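Local coordinates for uncharacterized hypothetical protein (Parabacteroides merdae, PDB 4EI0) that is of unknown function but belongs to the DUF4466 family and is built largely of antiparallel beta-sheets, at residues B[190-198]-B[222-232]. Residues are numbered along the deposited sequence; the frame is centred on the assembly and turned at random.
Sequences AAKIDIMYA and TELPSGFVNNT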
loop_
_atom_site.group_PDB
_atom_site.type_symbol
_atom_site.label_atom_id
_atom_site.label_comp_id
_atom_site.label_asym_id
_atom_site.label_seq_id
_atom_site.Cartn_x
_atom_site.Cartn_y
_atom_site.Cartn_z
ATOM N N ALA B 190 -20.316 -19.740 50.556
ATOM C CA ALA B 190 -21.606 -19.057 50.712
ATOM C C ALA B 190 -21.484 -17.603 51.219
ATOM O O ALA B 190 -22.247 -16.743 50.799
ATOM C CB ALA B 190 -22.558 -19.858 51.586
ATOM N N ALA B 191 -20.496 -17.322 52.058
ATOM C CA ALA B 191 -20.264 -15.968 52.591
ATOM C C ALA B 191 -19.823 -14.944 51.522
ATOM O O ALA B 191 -19.976 -13.773 51.715
ATOM C CB ALA B 191 -19.299 -16.021 53.755
ATOM N N LYS B 192 -19.265 -15.403 50.402
ATOM C CA LYS B 192 -18.847 -14.555 49.260
ATOM C C LYS B 192 -19.978 -14.305 48.239
ATOM O O LYS B 192 -19.775 -13.557 47.293
ATOM C CB LYS B 192 -17.698 -15.241 48.475
ATOM C CG LYS B 192 -16.320 -14.907 48.977
ATOM C CD LYS B 192 -15.303 -15.996 48.668
ATOM C CE LYS B 192 -15.047 -16.104 47.195
ATOM N NZ LYS B 192 -13.618 -16.329 46.869
ATOM N N ILE B 193 -21.124 -14.976 48.399
ATOM C CA ILE B 193 -22.164 -14.940 47.389
ATOM C C ILE B 193 -23.016 -13.709 47.597
ATOM O O ILE B 193 -23.538 -13.476 48.698
ATOM C CB ILE B 193 -23.079 -16.177 47.394
ATOM C CG1 ILE B 193 -22.248 -17.460 47.310
ATOM C CG2 ILE B 193 -24.067 -16.086 46.201
ATOM C CD1 ILE B 193 -21.184 -17.475 46.266
ATOM N N ASP B 194 -23.180 -12.960 46.503
ATOM C CA ASP B 194 -23.962 -11.748 46.465
ATOM C C ASP B 194 -25.347 -11.945 45.857
ATOM O O ASP B 194 -26.325 -11.340 46.324
ATOM C CB ASP B 194 -23.120 -10.656 45.746
ATOM C CG ASP B 194 -21.841 -10.373 46.516
ATOM O OD1 ASP B 194 -21.998 -10.114 47.736
ATOM O OD2 ASP B 194 -20.713 -10.490 45.970
ATOM N N ILE B 195 -25.447 -12.813 44.873
ATOM C CA ILE B 195 -26.708 -13.028 44.163
ATOM C C ILE B 195 -26.844 -14.509 43.865
ATOM O O ILE B 195 -25.865 -15.160 43.469
ATOM C CB ILE B 195 -26.754 -12.222 42.815
ATOM C CG1 ILE B 195 -26.884 -10.715 43.087
ATOM C CG2 ILE B 195 -27.942 -12.650 41.979
ATOM C CD1 ILE B 195 -26.770 -9.814 41.875
HETATM N N MSE B 196 -28.046 -15.037 44.061
HETATM C CA MSE B 196 -28.388 -16.374 43.606
HETATM C C MSE B 196 -29.329 -16.256 42.425
HETATM O O MSE B 196 -30.396 -15.632 42.528
HETATM C CB MSE B 196 -29.053 -17.196 44.697
HETATM C CG MSE B 196 -29.469 -18.603 44.213
HETATM SE SE MSE B 196 -30.248 -19.627 45.626
HETATM C CE MSE B 196 -30.403 -21.413 44.756
ATOM N N TYR B 197 -28.915 -16.842 41.310
ATOM C CA TYR B 197 -29.786 -16.992 40.151
ATOM C C TYR B 197 -30.638 -18.224 40.300
ATOM O O TYR B 197 -30.179 -19.239 40.811
ATOM C CB TYR B 197 -28.937 -17.132 38.915
ATOM C CG TYR B 197 -29.685 -17.673 37.762
ATOM C CD1 TYR B 197 -30.446 -16.821 36.962
ATOM C CD2 TYR B 197 -29.656 -19.018 37.458
ATOM C CE1 TYR B 197 -31.161 -17.292 35.888
ATOM C CE2 TYR B 197 -30.385 -19.516 36.369
ATOM C CZ TYR B 197 -31.137 -18.644 35.588
ATOM O OH TYR B 197 -31.821 -19.080 34.492
ATOM N N ALA B 198 -31.880 -18.134 39.845
ATOM C CA ALA B 198 -32.736 -19.287 39.692
ATOM C C ALA B 198 -33.643 -19.063 38.493
ATOM O O ALA B 198 -34.067 -17.950 38.270
ATOM C CB ALA B 198 -33.583 -19.448 40.925
ATOM N N THR B 222 -37.229 -21.809 45.454
ATOM C CA THR B 222 -35.771 -21.722 45.572
ATOM C C THR B 222 -35.387 -21.370 46.992
ATOM O O THR B 222 -36.079 -20.588 47.641
ATOM C CB THR B 222 -35.211 -20.635 44.633
ATOM O OG1 THR B 222 -35.412 -21.060 43.286
ATOM C CG2 THR B 222 -33.705 -20.349 44.885
ATOM N N GLU B 223 -34.310 -21.968 47.488
ATOM C CA GLU B 223 -33.810 -21.645 48.828
ATOM C C GLU B 223 -32.369 -21.222 48.764
ATOM O O GLU B 223 -31.596 -21.717 47.928
ATOM C CB GLU B 223 -33.923 -22.841 49.745
ATOM C CG GLU B 223 -35.327 -23.408 49.830
ATOM C CD GLU B 223 -35.364 -24.711 50.590
ATOM O OE1 GLU B 223 -34.524 -25.605 50.319
ATOM O OE2 GLU B 223 -36.234 -24.834 51.465
ATOM N N LEU B 224 -32.039 -20.238 49.589
ATOM C CA LEU B 224 -30.667 -19.779 49.731
ATOM C C LEU B 224 -29.860 -20.831 50.512
ATOM O O LEU B 224 -30.389 -21.426 51.434
ATOM C CB LEU B 224 -30.633 -18.453 50.502
ATOM C CG LEU B 224 -31.396 -17.253 49.923
ATOM C CD1 LEU B 224 -31.133 -16.002 50.740
ATOM C CD2 LEU B 224 -31.013 -17.018 48.479
ATOM N N PRO B 225 -28.589 -21.075 50.138
ATOM C CA PRO B 225 -27.779 -21.933 50.996
ATOM C C PRO B 225 -27.488 -21.252 52.323
ATOM O O PRO B 225 -27.557 -20.029 52.416
ATOM C CB PRO B 225 -26.501 -22.154 50.188
ATOM C CG PRO B 225 -26.402 -20.982 49.291
ATOM C CD PRO B 225 -27.802 -20.474 49.051
ATOM N N SER B 226 -27.217 -22.029 53.364
ATOM C CA SER B 226 -26.963 -21.411 54.657
ATOM C C SER B 226 -25.584 -20.797 54.560
ATOM O O SER B 226 -24.673 -21.299 53.842
ATOM C CB SER B 226 -27.079 -22.389 55.844
ATOM O OG SER B 226 -26.219 -23.502 55.674
ATOM N N GLY B 227 -25.447 -19.663 55.220
ATOM C CA GLY B 227 -24.254 -18.865 55.091
ATOM C C GLY B 227 -24.404 -17.756 54.051
ATOM O O GLY B 227 -23.546 -16.892 53.975
ATOM N N PHE B 228 -25.434 -17.798 53.203
ATOM C CA PHE B 228 -25.659 -16.687 52.237
ATOM C C PHE B 228 -26.311 -15.535 53.006
ATOM O O PHE B 228 -27.514 -15.497 53.187
ATOM C CB PHE B 228 -26.531 -17.138 51.064
ATOM C CG PHE B 228 -26.739 -16.103 49.962
ATOM C CD1 PHE B 228 -26.562 -14.740 50.161
ATOM C CD2 PHE B 228 -27.200 -16.516 48.721
ATOM C CE1 PHE B 228 -26.814 -13.834 49.147
ATOM C CE2 PHE B 228 -27.429 -15.613 47.709
ATOM C CZ PHE B 228 -27.242 -14.273 47.921
ATOM N N VAL B 229 -25.495 -14.602 53.461
ATOM C CA VAL B 229 -25.936 -13.516 54.333
ATOM C C VAL B 229 -25.833 -12.101 53.675
ATOM O O VAL B 229 -26.389 -11.139 54.181
ATOM C CB VAL B 229 -25.083 -13.535 55.610
ATOM C CG1 VAL B 229 -25.365 -14.803 56.422
ATOM C CG2 VAL B 229 -23.605 -13.462 55.235
ATOM N N ASN B 230 -25.147 -11.957 52.546
ATOM C CA ASN B 230 -25.050 -10.645 51.885
ATOM C C ASN B 230 -26.379 -10.144 51.311
ATOM O O ASN B 230 -27.041 -10.834 50.540
ATOM C CB ASN B 230 -24.003 -10.676 50.774
ATOM C CG ASN B 230 -22.624 -10.913 51.294
ATOM O OD1 ASN B 230 -22.402 -10.816 52.491
ATOM N ND2 ASN B 230 -21.682 -11.217 50.406
ATOM N N ASN B 231 -26.777 -8.942 51.715
ATOM C CA ASN B 231 -27.996 -8.311 51.196
ATOM C C ASN B 231 -27.656 -7.296 50.077
ATOM O O ASN B 231 -27.393 -6.135 50.322
ATOM C CB ASN B 231 -28.772 -7.646 52.324
ATOM C CG ASN B 231 -30.181 -7.297 51.914
ATOM O OD1 ASN B 231 -30.681 -7.715 50.855
ATOM N ND2 ASN B 231 -30.814 -6.487 52.720
ATOM N N THR B 232 -27.597 -7.793 48.859
ATOM C CA THR B 232 -27.167 -7.010 47.712
ATOM C C THR B 232 -28.274 -6.059 47.253
ATOM O O THR B 232 -29.433 -6.435 47.244
ATOM C CB THR B 232 -26.779 -7.985 46.581
ATOM O OG1 THR B 232 -25.752 -8.854 47.061
ATOM C CG2 THR B 232 -26.260 -7.245 45.356
HETATM O O HOH W 1 -23.414 -13.955 51.369
HETATM O O HOH W 2 -23.624 -8.003 48.641
#
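A classic beta bulge, where D194 and I195 both face L166 of strand 165-167, is covered by the irregular loop 222-232, with the F228 ring packed against it. The ring's CG lies anti to the backbone N (chi1 -176°), which swings the ring in beside the 193-196 chain. I193 CG2 sits over one face, 4.1 Å from the ring centroid and offset toward the rim, a CH-pi contact; D194 O and M196 N lie at the edge. Replacing F228 with an alanine is likely to open a gap beside I193 and M196 and leave I193 CG2 without its aromatic face. T232 OG1 donates to D194 O at 2.7 Å, and N230 ND2 reaches the syn side of D194 OD1 at 2.9 Å in a bent bond (140°), tilted out of amide and carboxylate planes that lie only 16° apart. A water donates to both D194 OD1 and T232 OG1, while D194 OD2 accepts from F168 N. Farther along, selenomethionine M196, extended throughout, meets T222 tip to tip, CE to CG2 3.5 Å. The type II turn P225-F228 brings S226 O to A190 CB at 3.4 Å. The arrangement is a long loop packed over a bulged antiparallel strand.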